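Local coordinates for protein 1-deoxy-D-xylulose 5-phosphate reductoisomerase (Zymomonas mobilis, PDB 1R0K) that catalyses the NADPH-dependent rearrangement and reduction of 1-deoxy-D-xylulose 5-phosphate to 2-C-methyl-D-erythritol 4-phosphate, a divalent-metal-requiring step of isoprenoid biosynthesis, at residues B[14-17]-B[18-22]. Residues are numbered along the deposited sequence; the frame is centred on the assembly and turned at random.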
ATOM      1  N   GLY B  14     -22.919  15.285 -11.594  1.00 19.02           N
ATOM      2  CA  GLY B  14     -22.166  14.402 -12.466  1.00 17.77           C
ATOM      3  C   GLY B  14     -21.958  13.095 -11.722  1.00 16.76           C
ATOM      4  O   GLY B  14     -22.528  12.916 -10.647  1.00 15.90           O
ATOM      5  N   SER B  15     -21.154  12.184 -12.264  1.00 15.69           N
ATOM      6  CA  SER B  15     -20.920  10.904 -11.594  1.00 16.76           C
ATOM      7  C   SER B  15     -20.192  11.076 -10.260  1.00 15.94           C
ATOM      8  O   SER B  15     -20.554  10.444  -9.268  1.00 16.51           O
ATOM      9  CB  SER B  15     -20.126   9.954 -12.501  1.00 17.04           C
ATOM     10  OG  SER B  15     -18.896  10.531 -12.891  1.00 24.06           O
ATOM     11  N   ILE B  16     -19.168  11.925 -10.232  1.00 15.97           N
ATOM     12  CA  ILE B  16     -18.429  12.158  -8.990  1.00 14.77           C
ATOM     13  C   ILE B  16     -19.365  12.766  -7.944  1.00 13.28           C
ATOM     14  O   ILE B  16     -19.372  12.350  -6.786  1.00 13.77           O
ATOM     15  CB  ILE B  16     -17.232  13.119  -9.210  1.00 16.88           C
ATOM     16  CG1 ILE B  16     -16.190  12.466 -10.128  1.00 17.71           C
ATOM     17  CG2 ILE B  16     -16.609  13.500  -7.862  1.00 16.13           C
ATOM     18  CD1 ILE B  16     -15.477  11.266  -9.523  1.00 19.27           C
ATOM     19  N   GLY B  17     -20.155  13.750  -8.366  1.00 12.48           N
ATOM     20  CA  GLY B  17     -21.086  14.403  -7.462  1.00 13.64           C
ATOM     21  C   GLY B  17     -22.101  13.442  -6.876  1.00 13.78           C
ATOM     22  O   GLY B  17     -22.409  13.499  -5.686  1.00 15.45           O
ATOM     23  N   HIS B  18     -22.632  12.563  -7.718  1.00 14.12           N
ATOM     24  CA  HIS B  18     -23.602  11.576  -7.266  1.00 15.64           C
ATOM     25  C   HIS B  18     -22.976  10.643  -6.239  1.00 13.42           C
ATOM     26  O   HIS B  18     -23.583  10.340  -5.213  1.00 11.37           O
ATOM     27  CB  HIS B  18     -24.122  10.763  -8.451  1.00 20.25           C
ATOM     28  CG  HIS B  18     -25.204  11.448  -9.223  1.00 26.62           C
ATOM     29  ND1 HIS B  18     -25.621  11.016 -10.463  1.00 31.39           N
ATOM     30  CD2 HIS B  18     -25.974  12.522  -8.921  1.00 30.66           C
ATOM     31  CE1 HIS B  18     -26.601  11.793 -10.892  1.00 33.19           C
ATOM     32  NE2 HIS B  18     -26.833  12.715  -9.975  1.00 31.71           N
ATOM     33  N   SER B  19     -21.758  10.186  -6.522  1.00 12.23           N
ATOM     34  CA  SER B  19     -21.058   9.291  -5.607  1.00 11.64           C
ATOM     35  C   SER B  19     -20.749  10.017  -4.306  1.00 11.33           C
ATOM     36  O   SER B  19     -20.806   9.429  -3.223  1.00 10.81           O
ATOM     37  CB  SER B  19     -19.757   8.793  -6.241  1.00 12.03           C
ATOM     38  OG  SER B  19     -20.016   7.979  -7.375  1.00 11.72           O
ATOM     39  N   THR B  20     -20.430  11.302  -4.415  1.00 10.27           N
ATOM     40  CA  THR B  20     -20.116  12.102  -3.238  1.00 10.51           C
ATOM     41  C   THR B  20     -21.360  12.265  -2.368  1.00 11.54           C
ATOM     42  O   THR B  20     -21.293  12.106  -1.154  1.00 10.89           O
ATOM     43  CB  THR B  20     -19.580  13.496  -3.636  1.00 11.16           C
ATOM     44  OG1 THR B  20     -18.404  13.341  -4.439  1.00  9.35           O
ATOM     45  CG2 THR B  20     -19.226  14.314  -2.387  1.00 11.44           C
ATOM     46  N   LEU B  21     -22.497  12.577  -2.986  1.00 12.30           N
ATOM     47  CA  LEU B  21     -23.738  12.746  -2.226  1.00 13.65           C
ATOM     48  C   LEU B  21     -24.170  11.440  -1.567  1.00 12.97           C
ATOM     49  O   LEU B  21     -24.694  11.442  -0.451  1.00 14.33           O
ATOM     50  CB  LEU B  21     -24.847  13.277  -3.135  1.00 15.84           C
ATOM     51  CG  LEU B  21     -24.823  14.804  -3.289  1.00 16.01           C
ATOM     52  CD1 LEU B  21     -25.757  15.240  -4.392  1.00 17.31           C
ATOM     53  CD2 LEU B  21     -25.213  15.441  -1.969  1.00 15.77           C
ATOM     54  N   ASP B  22     -23.946  10.328  -2.258  1.00 14.02           N
ATOM     55  CA  ASP B  22     -24.290   9.016  -1.723  1.00 14.80           C
ATOM     56  C   ASP B  22     -23.663   8.876  -0.335  1.00 14.85           C
ATOM     57  O   ASP B  22     -24.342   8.533   0.632  1.00 13.94           O
ATOM     58  CB  ASP B  22     -23.757   7.910  -2.644  1.00 14.78           C
ATOM     59  CG  ASP B  22     -24.109   6.511  -2.149  1.00 17.38           C
ATOM     60  OD1 ASP B  22     -25.198   6.003  -2.493  1.00 15.67           O
ATOM     61  OD2 ASP B  22     -23.295   5.920  -1.407  1.00 17.35           O
TER
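Gly-14 to Gly-17 and His-18 to Leu-21 make a local i to i+4 contact through the first turns of helix 15-25, which follows strand 5-10. At the N-cap, Gly-14 O accepts a hydrogen bond from His-18 N at 3.0 Å and also lies over one face of the His-18 imidazole, 3.4 Å from CG and displaced from the ring centre. Beyond the helix, His-18 NE2 is hydrogen-bonded to Asp-44 OD2 of helix 42-51, which fixes the outer end of the ring. Ser-19 N donates to Ser-15 O, and Leu-21 N to Gly-17 O at 2.9 Å. The helix is the crossover of the first beta-alpha-beta unit (strand 5-10, helix 15-25, strand 31-38) of the Rossmann-type domain, and Gly-14, Ser-15 and Ile-16 at its start are predicted NADPH-binding residues. Ile-16 O accepts two bonds from Thr-20, from N at 2.8 Å and from OG1 at 2.7 Å. With OG1 beside its own backbone N (chi1 -59°), the hydroxyl folds back and donates from above the carbonyl plane, so that buried Thr-20 finds its acceptor within its own helix. Ile-16 and Thr-20 both pack against Met-98 of the central sheet and Ile-270 of helix 267-275.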